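Local coordinates for protein 3-polyprenyl-4-hydroxybenzoate decarboxylase and related decarboxylases (Pelotomaculum thermopropionicum, PDB 6H6X) that is a prenylated-FMN-dependent UbiD-family enzyme that interconverts 2-furoic acid and 2,5-furandicarboxylic acid by carboxylation and decarboxylation, at residues K50-P55 with D112-L117; T132-I137 with L188-H193; G237-I242 with T279-P284; K245-V250 with V272-A277. The protein carries 8 engineered substitutions. One frame throughout, in Å; residues are numbered along the deposited sequence.

Contact 1: K50-P55 with D112-L117; sequences KGYAVP and DLLKML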
# COMPACT_ATOMS: atom_id res chain seq x y z
N LYS B 50 -0.58 15.49 32.13
CA LYS B 50 -1.06 16.64 32.86
C LYS B 50 -2.11 16.18 33.86
O LYS B 50 -3.15 15.64 33.48
CB LYS B 50 -1.65 17.67 31.89
CG LYS B 50 -2.08 18.97 32.57
CD LYS B 50 -2.40 20.10 31.59
CE LYS B 50 -3.76 19.95 30.90
NZ LYS B 50 -4.91 19.97 31.84
N GLY B 51 -1.79 16.40 35.14
CA GLY B 51 -2.72 16.12 36.24
C GLY B 51 -2.43 14.85 37.01
O GLY B 51 -3.20 14.51 37.92
N TYR B 52 -1.34 14.15 36.67
CA TYR B 52 -1.10 12.79 37.17
C TYR B 52 0.38 12.47 37.39
O TYR B 52 1.23 12.92 36.62
CB TYR B 52 -1.64 11.76 36.15
CG TYR B 52 -3.14 11.84 35.92
CD1 TYR B 52 -4.03 11.20 36.79
CD2 TYR B 52 -3.66 12.58 34.86
CE1 TYR B 52 -5.40 11.28 36.59
CE2 TYR B 52 -5.01 12.65 34.66
CZ TYR B 52 -5.88 11.99 35.51
OH TYR B 52 -7.23 12.08 35.31
N ALA B 53 0.70 11.68 38.41
CA ALA B 53 2.04 11.09 38.54
C ALA B 53 2.19 9.82 37.69
O ALA B 53 3.31 9.40 37.36
CB ALA B 53 2.35 10.78 40.01
N VAL B 54 1.07 9.22 37.31
CA VAL B 54 1.10 7.93 36.58
C VAL B 54 1.41 8.14 35.08
O VAL B 54 0.69 8.87 34.42
CB VAL B 54 -0.25 7.21 36.76
CG1 VAL B 54 -0.35 5.96 35.88
CG2 VAL B 54 -0.47 6.89 38.25
N PRO B 55 2.45 7.49 34.53
CA PRO B 55 2.66 7.50 33.09
C PRO B 55 1.69 6.62 32.29
O PRO B 55 0.99 5.80 32.90
CB PRO B 55 4.08 6.98 32.93
CG PRO B 55 4.33 6.18 34.10
CD PRO B 55 3.45 6.66 35.21
N ASP B 112 -12.13 7.25 43.35
CA ASP B 112 -12.33 8.16 42.22
C ASP B 112 -11.37 7.80 41.08
O ASP B 112 -10.17 8.16 41.13
CB ASP B 112 -12.15 9.63 42.67
CG ASP B 112 -12.69 10.65 41.63
OD1 ASP B 112 -12.64 10.41 40.40
OD2 ASP B 112 -13.15 11.73 42.06
N LEU B 113 -11.91 7.13 40.04
CA LEU B 113 -11.07 6.57 38.97
C LEU B 113 -10.31 7.64 38.20
O LEU B 113 -9.08 7.55 38.05
CB LEU B 113 -11.87 5.69 38.02
CG LEU B 113 -12.40 4.36 38.55
CD1 LEU B 113 -13.19 3.70 37.44
CD2 LEU B 113 -11.30 3.42 39.04
N LEU B 114 -11.03 8.67 37.76
CA LEU B 114 -10.39 9.80 37.07
C LEU B 114 -9.36 10.57 37.87
O LEU B 114 -8.44 11.15 37.26
CB LEU B 114 -11.40 10.80 36.49
CG LEU B 114 -11.77 10.67 35.01
CD1 LEU B 114 -12.44 11.96 34.52
CD2 LEU B 114 -10.56 10.36 34.11
N LYS B 115 -9.49 10.61 39.19
CA LYS B 115 -8.44 11.22 40.02
C LYS B 115 -7.19 10.35 40.08
O LYS B 115 -6.08 10.88 40.06
CB LYS B 115 -8.91 11.52 41.46
CG LYS B 115 -9.74 12.80 41.62
CD LYS B 115 -9.26 13.69 42.78
CE LYS B 115 -9.46 13.06 44.15
NZ LYS B 115 -10.88 12.96 44.59
N MET B 116 -7.36 9.03 40.16
CA MET B 116 -6.19 8.13 40.29
C MET B 116 -5.45 7.89 38.98
O MET B 116 -4.22 7.75 38.97
CB MET B 116 -6.62 6.78 40.81
CG MET B 116 -7.25 6.77 42.19
SD MET B 116 -7.93 5.14 42.52
CE MET B 116 -6.44 4.19 42.34
N LEU B 117 -6.21 7.80 37.89
CA LEU B 117 -5.67 7.22 36.66
C LEU B 117 -5.82 8.15 35.47
O LEU B 117 -6.89 8.75 35.24
CB LEU B 117 -6.38 5.92 36.36
CG LEU B 117 -6.31 4.84 37.45
CD1 LEU B 117 -7.10 3.63 36.99
CD2 LEU B 117 -4.87 4.47 37.80
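The ring of Y52 meets the C-terminal end of the one-turn helix 113-116 edge-on at its hydroxyl, with the carbonyl oxygen of L114 in the ring plane. Y52 OH donates to L114 O at 2.5 Å, so short that the exact length is doubtful. Three further carbonyl oxygens, of K115, M116 and L117, come at the ring obliquely; Y52 CE1 lies 3.2 Å from L117 O and 3.6 Å from K115 O. With CG anti to the carbonyl carbon (chi1 -62°), the ring reaches out to this cluster, and the partial negative charge at the helix end would probably suit a hydroxyl donor. L114 CD2 stands beside the same hydroxyl, 3.9 Å from Y52 OH. The helix has D112 at its N-cap: K115 N gives a weak bond to D112 OD1, and the chain leaves the helical conformation at L117. Across it, the loop between strands 43-46 and 56-58 of the N-terminal region leans on an element of the Rift-related, FMN-binding region. V54 adds a lighter touch, its CG2 branch 3.9 Å from M116 O, and both Y52 and V54 also rest on P118. On the far flank the helix settles on strands of the central sheet, L113 packing on V275 and I242, and M116 on V278 and H280.

Contact 2: T132-I137 with L188-H193; sequences TAAILI and LAIGVH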
# COMPACT_ATOMS: atom_id res chain seq x y z
N THR B 132 -9.61 1.36 27.56
CA THR B 132 -9.61 0.57 26.33
C THR B 132 -8.72 -0.67 26.36
O THR B 132 -8.77 -1.42 25.43
CB THR B 132 -9.17 1.40 25.13
OG1 THR B 132 -7.91 2.00 25.43
CG2 THR B 132 -10.18 2.52 24.89
N ALA B 133 -7.91 -0.85 27.41
CA ALA B 133 -6.97 -1.96 27.44
C ALA B 133 -7.11 -2.90 28.64
O ALA B 133 -6.15 -3.57 29.02
CB ALA B 133 -5.56 -1.44 27.35
N ALA B 134 -8.29 -2.98 29.19
CA ALA B 134 -8.53 -3.77 30.37
C ALA B 134 -9.06 -5.10 29.93
O ALA B 134 -10.02 -5.16 29.18
CB ALA B 134 -9.57 -3.12 31.27
N ILE B 135 -8.43 -6.18 30.42
CA ILE B 135 -9.03 -7.49 30.31
C ILE B 135 -10.08 -7.64 31.41
O ILE B 135 -9.86 -7.27 32.55
CB ILE B 135 -8.01 -8.63 30.32
CG1 ILE B 135 -7.26 -8.78 31.65
CG2 ILE B 135 -7.04 -8.45 29.17
CD1 ILE B 135 -6.36 -10.03 31.70
N LEU B 136 -11.25 -8.15 31.05
CA LEU B 136 -12.38 -8.30 31.94
C LEU B 136 -12.52 -9.80 32.25
O LEU B 136 -12.81 -10.57 31.35
CB LEU B 136 -13.65 -7.79 31.29
CG LEU B 136 -14.86 -7.64 32.22
CD1 LEU B 136 -15.80 -6.58 31.67
CD2 LEU B 136 -15.59 -8.95 32.45
N ILE B 137 -12.28 -10.18 33.50
CA ILE B 137 -12.34 -11.56 33.95
C ILE B 137 -13.66 -11.74 34.71
O ILE B 137 -13.98 -10.97 35.60
CB ILE B 137 -11.13 -11.88 34.83
CG1 ILE B 137 -9.86 -11.66 34.06
CG2 ILE B 137 -11.16 -13.31 35.34
CD1 ILE B 137 -8.70 -11.26 34.93
N LEU B 188 -11.20 -6.25 36.34
CA LEU B 188 -10.59 -5.62 35.20
C LEU B 188 -9.12 -5.50 35.46
O LEU B 188 -8.74 -4.94 36.46
CB LEU B 188 -11.15 -4.22 35.04
CG LEU B 188 -12.65 -4.18 34.78
CD1 LEU B 188 -13.10 -2.74 34.91
CD2 LEU B 188 -12.96 -4.69 33.40
N ALA B 189 -8.28 -6.04 34.58
CA ALA B 189 -6.82 -5.86 34.73
C ALA B 189 -6.20 -5.12 33.58
O ALA B 189 -6.46 -5.44 32.45
CB ALA B 189 -6.18 -7.21 34.86
N ILE B 190 -5.34 -4.16 33.90
CA ILE B 190 -4.74 -3.23 32.96
C ILE B 190 -3.25 -3.30 33.12
O ILE B 190 -2.74 -3.26 34.22
CB ILE B 190 -5.22 -1.81 33.23
CG1 ILE B 190 -6.73 -1.68 33.04
CG2 ILE B 190 -4.52 -0.83 32.28
CD1 ILE B 190 -7.29 -0.36 33.58
N GLY B 191 -2.53 -3.44 32.02
CA GLY B 191 -1.07 -3.46 32.09
C GLY B 191 -0.62 -4.88 32.26
O GLY B 191 -0.07 -5.27 33.32
N VAL B 192 -0.85 -5.64 31.21
CA VAL B 192 -0.41 -7.03 31.17
C VAL B 192 0.46 -7.27 29.96
O VAL B 192 0.60 -6.45 29.05
CB VAL B 192 -1.59 -7.99 31.19
CG1 VAL B 192 -2.38 -7.86 32.47
CG2 VAL B 192 -2.53 -7.80 30.00
N HIS B 193 1.10 -8.40 29.98
CA HIS B 193 1.92 -8.82 28.88
C HIS B 193 1.06 -8.96 27.62
O HIS B 193 -0.06 -9.43 27.72
CB HIS B 193 2.58 -10.15 29.24
CG HIS B 193 3.66 -10.54 28.30
ND1 HIS B 193 3.41 -11.24 27.15
CD2 HIS B 193 5.00 -10.33 28.35
CE1 HIS B 193 4.56 -11.46 26.52
NE2 HIS B 193 5.53 -10.92 27.23
O HOH W 1 -3.58 -3.92 29.43
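L136 and L188 lean obliquely over one another on one face of an antiparallel pair of strands. A single methyl does the touching: L188 CD2 lies against the CB, CG and CD1 of L136, nearest to CG at 3.7 Å. L188 CG stands anti to its carbonyl carbon (chi1 -62°), which helps the two branches meet. Farther along the same face the small A134 receives the flank of I190, with A134 CB 3.6 Å from I190 CG1. The opposite face carries I135 and A189. I135 holds CG1 between its backbone N and carbonyl carbon (chi1 67°), bringing that methylene down to 3.7 Å from A189 CB. The same two residues form the hydrogen-bonded pair: I135 N donates to A189 O at 2.9 Å and A189 N to I135 O at 2.9 Å. Beyond the last of these bonds the strands part, and a water spans them, donating to A133 O at 2.6 Å and accepting from G191 N at 2.8 Å. The L136 and L188 face is covered by H151, L153, L161 and I163, while I135 packs on V148, V196 and L197. T132, just ahead, touches the prenylated FMN, and the pairing belongs to the split beta-barrel characteristic of the cofactor-binding domain in UbiD enzymes.

Contact 3: G237-I242 with T279-P284; sequences GAEIVI and THRRQP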
# COMPACT_ATOMS: atom_id res chain seq x y z
N GLY B 237 0.97 -10.05 38.49
CA GLY B 237 1.87 -9.04 37.97
C GLY B 237 1.23 -7.86 37.22
O GLY B 237 1.95 -7.08 36.69
N ALA B 238 -0.09 -7.74 37.18
CA ALA B 238 -0.74 -6.63 36.45
C ALA B 238 -0.33 -5.28 37.07
O ALA B 238 0.15 -5.26 38.16
CB ALA B 238 -2.26 -6.77 36.47
N GLU B 239 -0.54 -4.18 36.36
CA GLU B 239 -0.22 -2.85 36.88
C GLU B 239 -1.34 -2.36 37.71
O GLU B 239 -1.12 -1.80 38.76
CB GLU B 239 0.06 -1.86 35.71
CG GLU B 239 1.32 -2.17 34.91
CD GLU B 239 2.63 -1.86 35.69
OE1 GLU B 239 2.65 -0.89 36.46
OE2 GLU B 239 3.66 -2.55 35.53
N ILE B 240 -2.57 -2.57 37.24
CA ILE B 240 -3.75 -2.06 37.89
C ILE B 240 -4.89 -3.08 37.77
O ILE B 240 -5.05 -3.69 36.71
CB ILE B 240 -4.22 -0.74 37.20
CG1 ILE B 240 -3.21 0.40 37.38
CG2 ILE B 240 -5.54 -0.27 37.74
CD1 ILE B 240 -2.99 1.27 36.17
N VAL B 241 -5.70 -3.23 38.84
CA VAL B 241 -6.90 -4.05 38.85
C VAL B 241 -8.03 -3.24 39.40
O VAL B 241 -7.89 -2.60 40.44
CB VAL B 241 -6.75 -5.34 39.67
CG1 VAL B 241 -8.10 -5.97 40.02
CG2 VAL B 241 -5.84 -6.32 38.96
N ILE B 242 -9.17 -3.30 38.72
CA ILE B 242 -10.36 -2.63 39.15
C ILE B 242 -11.37 -3.74 39.32
O ILE B 242 -11.69 -4.44 38.38
CB ILE B 242 -10.82 -1.56 38.13
CG1 ILE B 242 -9.76 -0.46 38.02
CG2 ILE B 242 -12.16 -0.97 38.50
CD1 ILE B 242 -9.96 0.38 36.76
N THR B 279 -6.76 -1.95 42.98
CA THR B 279 -5.43 -2.26 43.52
C THR B 279 -4.43 -2.05 42.44
O THR B 279 -4.72 -2.22 41.24
CB THR B 279 -5.30 -3.72 44.09
OG1 THR B 279 -5.17 -4.68 43.04
CG2 THR B 279 -6.52 -4.11 44.92
N HIS B 280 -3.22 -1.69 42.83
CA HIS B 280 -2.21 -1.43 41.86
C HIS B 280 -0.84 -1.60 42.40
O HIS B 280 -0.65 -1.58 43.61
CB HIS B 280 -2.39 -0.04 41.18
CG HIS B 280 -2.30 1.13 42.09
ND1 HIS B 280 -1.10 1.71 42.46
CD2 HIS B 280 -3.27 1.87 42.68
CE1 HIS B 280 -1.35 2.74 43.26
NE2 HIS B 280 -2.66 2.84 43.42
N ARG B 281 0.11 -1.79 41.50
CA ARG B 281 1.49 -1.62 41.84
C ARG B 281 1.78 -0.20 42.36
O ARG B 281 1.13 0.83 41.97
CB ARG B 281 2.38 -1.81 40.63
CG ARG B 281 2.54 -3.22 40.16
CD ARG B 281 3.45 -3.23 38.99
NE ARG B 281 3.56 -4.54 38.42
CZ ARG B 281 4.67 -5.30 38.37
NH1 ARG B 281 5.83 -4.90 38.88
NH2 ARG B 281 4.62 -6.51 37.80
N ARG B 282 2.81 -0.17 43.19
CA ARG B 282 3.44 1.05 43.59
C ARG B 282 3.96 1.68 42.31
O ARG B 282 4.73 1.04 41.55
CB ARG B 282 4.61 0.76 44.56
CG ARG B 282 5.34 1.98 45.14
CD ARG B 282 6.20 1.61 46.35
NE ARG B 282 5.38 1.05 47.44
CZ ARG B 282 5.27 -0.25 47.78
NH1 ARG B 282 5.96 -1.23 47.14
NH2 ARG B 282 4.46 -0.58 48.78
N GLN B 283 3.53 2.91 42.06
CA GLN B 283 3.94 3.67 40.88
C GLN B 283 3.61 2.90 39.59
O GLN B 283 4.49 2.48 38.84
CB GLN B 283 5.43 4.09 40.99
CG GLN B 283 5.70 5.07 42.14
CD GLN B 283 6.96 5.93 41.96
OE1 GLN B 283 7.89 5.55 41.22
NE2 GLN B 283 6.98 7.09 42.62
N PRO B 284 2.30 2.69 39.35
CA PRO B 284 1.87 1.90 38.18
C PRO B 284 2.07 2.60 36.83
O PRO B 284 2.17 3.83 36.76
CB PRO B 284 0.39 1.71 38.44
CG PRO B 284 -0.03 2.90 39.19
CD PRO B 284 1.16 3.35 40.01
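G237 O is gripped twice by the guanidinium of R281: NH2 donates to it at 2.9 Å, nearly straight (167°) and in the guanidinium plane, and NE adds a weak bond. R281 NE also reaches A238 O weakly, so one group holds G237 O firmly and the next carbonyl only loosely where the chain enters strand 240-246 of the central antiparallel sheet. A classic beta bulge lies here, E239 and I240 both facing I190 of the next strand. E239 folds back at chi2 (-72°) and brings OE2 over one face of the guanidinium, the carboxylate and guanidinium planes 14° apart. E239 OE2 is 3.5 Å from R281 NE, a salt bridge by charge alone, since no N-H points at that oxygen. The carboxylate has other partners: OE2 pairs with R6, and OE1 accepts from V285 N. A leucine in place of R281 would probably leave G237 O without its main donor and E239 with a charge partner fewer, setting the 237-239 segment free to shift. The backbones then pair regularly, R281 N donating to E239 O at 3.0 Å and V241 N to T279 O at 2.8 Å. T279 turns its hydroxyl to V102 O. On the face of I240 and H280, I240 CG1 touches both H280 CB at 3.9 Å and P284 CB at 4.0 Å.

Contact 4: K245-V250 with V272-A277; sequences KILPGV and VVEVTA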
# COMPACT_ATOMS: atom_id res chain seq x y z
N LYS B 245 -18.79 -4.88 39.82
CA LYS B 245 -19.91 -5.72 39.41
C LYS B 245 -20.78 -5.03 38.39
O LYS B 245 -20.93 -3.81 38.42
CB LYS B 245 -20.70 -6.14 40.64
CG LYS B 245 -21.23 -4.99 41.48
CD LYS B 245 -21.56 -5.42 42.91
CE LYS B 245 -21.67 -4.21 43.85
NZ LYS B 245 -22.27 -4.51 45.18
N ILE B 246 -21.31 -5.81 37.47
CA ILE B 246 -22.23 -5.27 36.49
C ILE B 246 -23.62 -5.36 37.14
O ILE B 246 -24.03 -6.42 37.60
CB ILE B 246 -22.19 -6.04 35.15
CG1 ILE B 246 -20.76 -6.26 34.63
CG2 ILE B 246 -23.00 -5.29 34.09
CD1 ILE B 246 -20.73 -7.20 33.45
N LEU B 247 -24.34 -4.24 37.20
CA LEU B 247 -25.56 -4.14 38.00
C LEU B 247 -26.73 -4.74 37.26
O LEU B 247 -26.93 -4.46 36.07
CB LEU B 247 -25.86 -2.68 38.33
CG LEU B 247 -24.78 -1.94 39.13
CD1 LEU B 247 -25.16 -0.48 39.37
CD2 LEU B 247 -24.49 -2.63 40.45
N PRO B 248 -27.54 -5.57 37.96
CA PRO B 248 -28.68 -6.20 37.26
C PRO B 248 -29.76 -5.16 36.86
O PRO B 248 -30.06 -4.27 37.65
CB PRO B 248 -29.21 -7.21 38.28
CG PRO B 248 -28.85 -6.61 39.61
CD PRO B 248 -27.63 -5.74 39.42
N GLY B 249 -30.27 -5.24 35.64
CA GLY B 249 -31.34 -4.35 35.19
C GLY B 249 -30.95 -2.93 34.80
O GLY B 249 -31.55 -2.36 33.88
N VAL B 250 -29.95 -2.34 35.44
CA VAL B 250 -29.61 -0.95 35.15
C VAL B 250 -29.11 -0.81 33.70
O VAL B 250 -28.35 -1.66 33.18
CB VAL B 250 -28.55 -0.39 36.12
CG1 VAL B 250 -28.20 1.05 35.77
CG2 VAL B 250 -29.05 -0.48 37.55
N VAL B 272 -23.94 -1.21 33.31
CA VAL B 272 -23.15 -0.34 34.16
C VAL B 272 -22.36 -1.20 35.17
O VAL B 272 -22.88 -2.14 35.70
CB VAL B 272 -24.07 0.64 34.92
CG1 VAL B 272 -23.28 1.51 35.88
CG2 VAL B 272 -24.80 1.54 33.93
N VAL B 273 -21.11 -0.84 35.40
CA VAL B 273 -20.27 -1.47 36.36
C VAL B 273 -20.13 -0.49 37.50
O VAL B 273 -19.74 0.65 37.27
CB VAL B 273 -18.84 -1.73 35.79
CG1 VAL B 273 -17.89 -2.23 36.88
CG2 VAL B 273 -18.89 -2.72 34.64
N GLU B 274 -20.42 -0.94 38.72
CA GLU B 274 -20.05 -0.23 39.95
C GLU B 274 -18.73 -0.80 40.44
O GLU B 274 -18.59 -2.02 40.59
CB GLU B 274 -21.13 -0.44 41.03
CG GLU B 274 -20.77 0.07 42.44
CD GLU B 274 -21.96 0.05 43.42
OE1 GLU B 274 -21.84 -0.57 44.52
OE2 GLU B 274 -23.03 0.65 43.13
N VAL B 275 -17.77 0.07 40.73
CA VAL B 275 -16.46 -0.39 41.16
C VAL B 275 -16.38 -0.39 42.69
O VAL B 275 -16.75 0.60 43.34
CB VAL B 275 -15.26 0.29 40.41
CG1 VAL B 275 -15.71 1.28 39.37
CG2 VAL B 275 -14.18 0.87 41.32
N THR B 276 -15.93 -1.53 43.23
CA THR B 276 -15.84 -1.77 44.67
C THR B 276 -14.42 -1.76 45.21
O THR B 276 -14.23 -1.73 46.41
CB THR B 276 -16.52 -3.08 45.04
OG1 THR B 276 -15.90 -4.17 44.35
CG2 THR B 276 -18.01 -3.03 44.64
N ALA B 277 -13.41 -1.72 44.33
CA ALA B 277 -12.04 -1.58 44.75
C ALA B 277 -11.09 -1.43 43.57
O ALA B 277 -11.41 -1.83 42.47
CB ALA B 277 -11.61 -2.81 45.57
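K245 and E274 lie side by side and point the same way, one from each strand of an antiparallel pair. Beneath them K245 N donates to E274 O at 3.0 Å and E274 N to K245 O at 2.9 Å. K245 CG sits between the backbone N and the carbonyl carbon (chi1 57°), and the chain then runs straight out, crossing T276 at about a right angle with CE 3.9 Å from T276 CG2. Its charge stays a little apart: K245 NZ is 4.0 Å from E274 OE1, longer than a salt bridge. An alanine at K245 would probably uncover the methyl of T276 and leave the E274 carboxylate without this nearby positive charge. V272 works with both its backbone and its branches: V272 O accepts from L247 N at 3.0 Å, and V272 CG2 meets V250 CG1 at 3.9 Å as the chain curls away. L247 CD2 covers E274 CB. On the reverse face I246 packs obliquely on V273. R160 of strand 160-163 lines the V272, L247 and V250 end, strand 184-190 lies against I246 and V273 through I186, and T276 and A277 form a classic beta bulge opposite E243 of strand 240-246.

Contacts 2, 3 and 4 share one antiparallel sheet: strand 184-190 pairs with 240-246, and 240-246 with 264-280. Contacts 3 and 4 sit at the two ends of that last pairing, centres about 21 Å apart, touching where I242 packs on V275. L188 N bonds to I242 O at 2.8 Å, joining contact 2 to contact 3, whose centres are about 11 Å apart. Contact 1 lies at the surface and meets contact 3 where V54 CG1 comes 3.4 Å from P284 O. Contact 2 is the one that reaches the cofactor pocket; in contact 4 the I246 side chain is about 10 Å from the prenylated FMN. Contacts 1 and 3 lie away from the pocket.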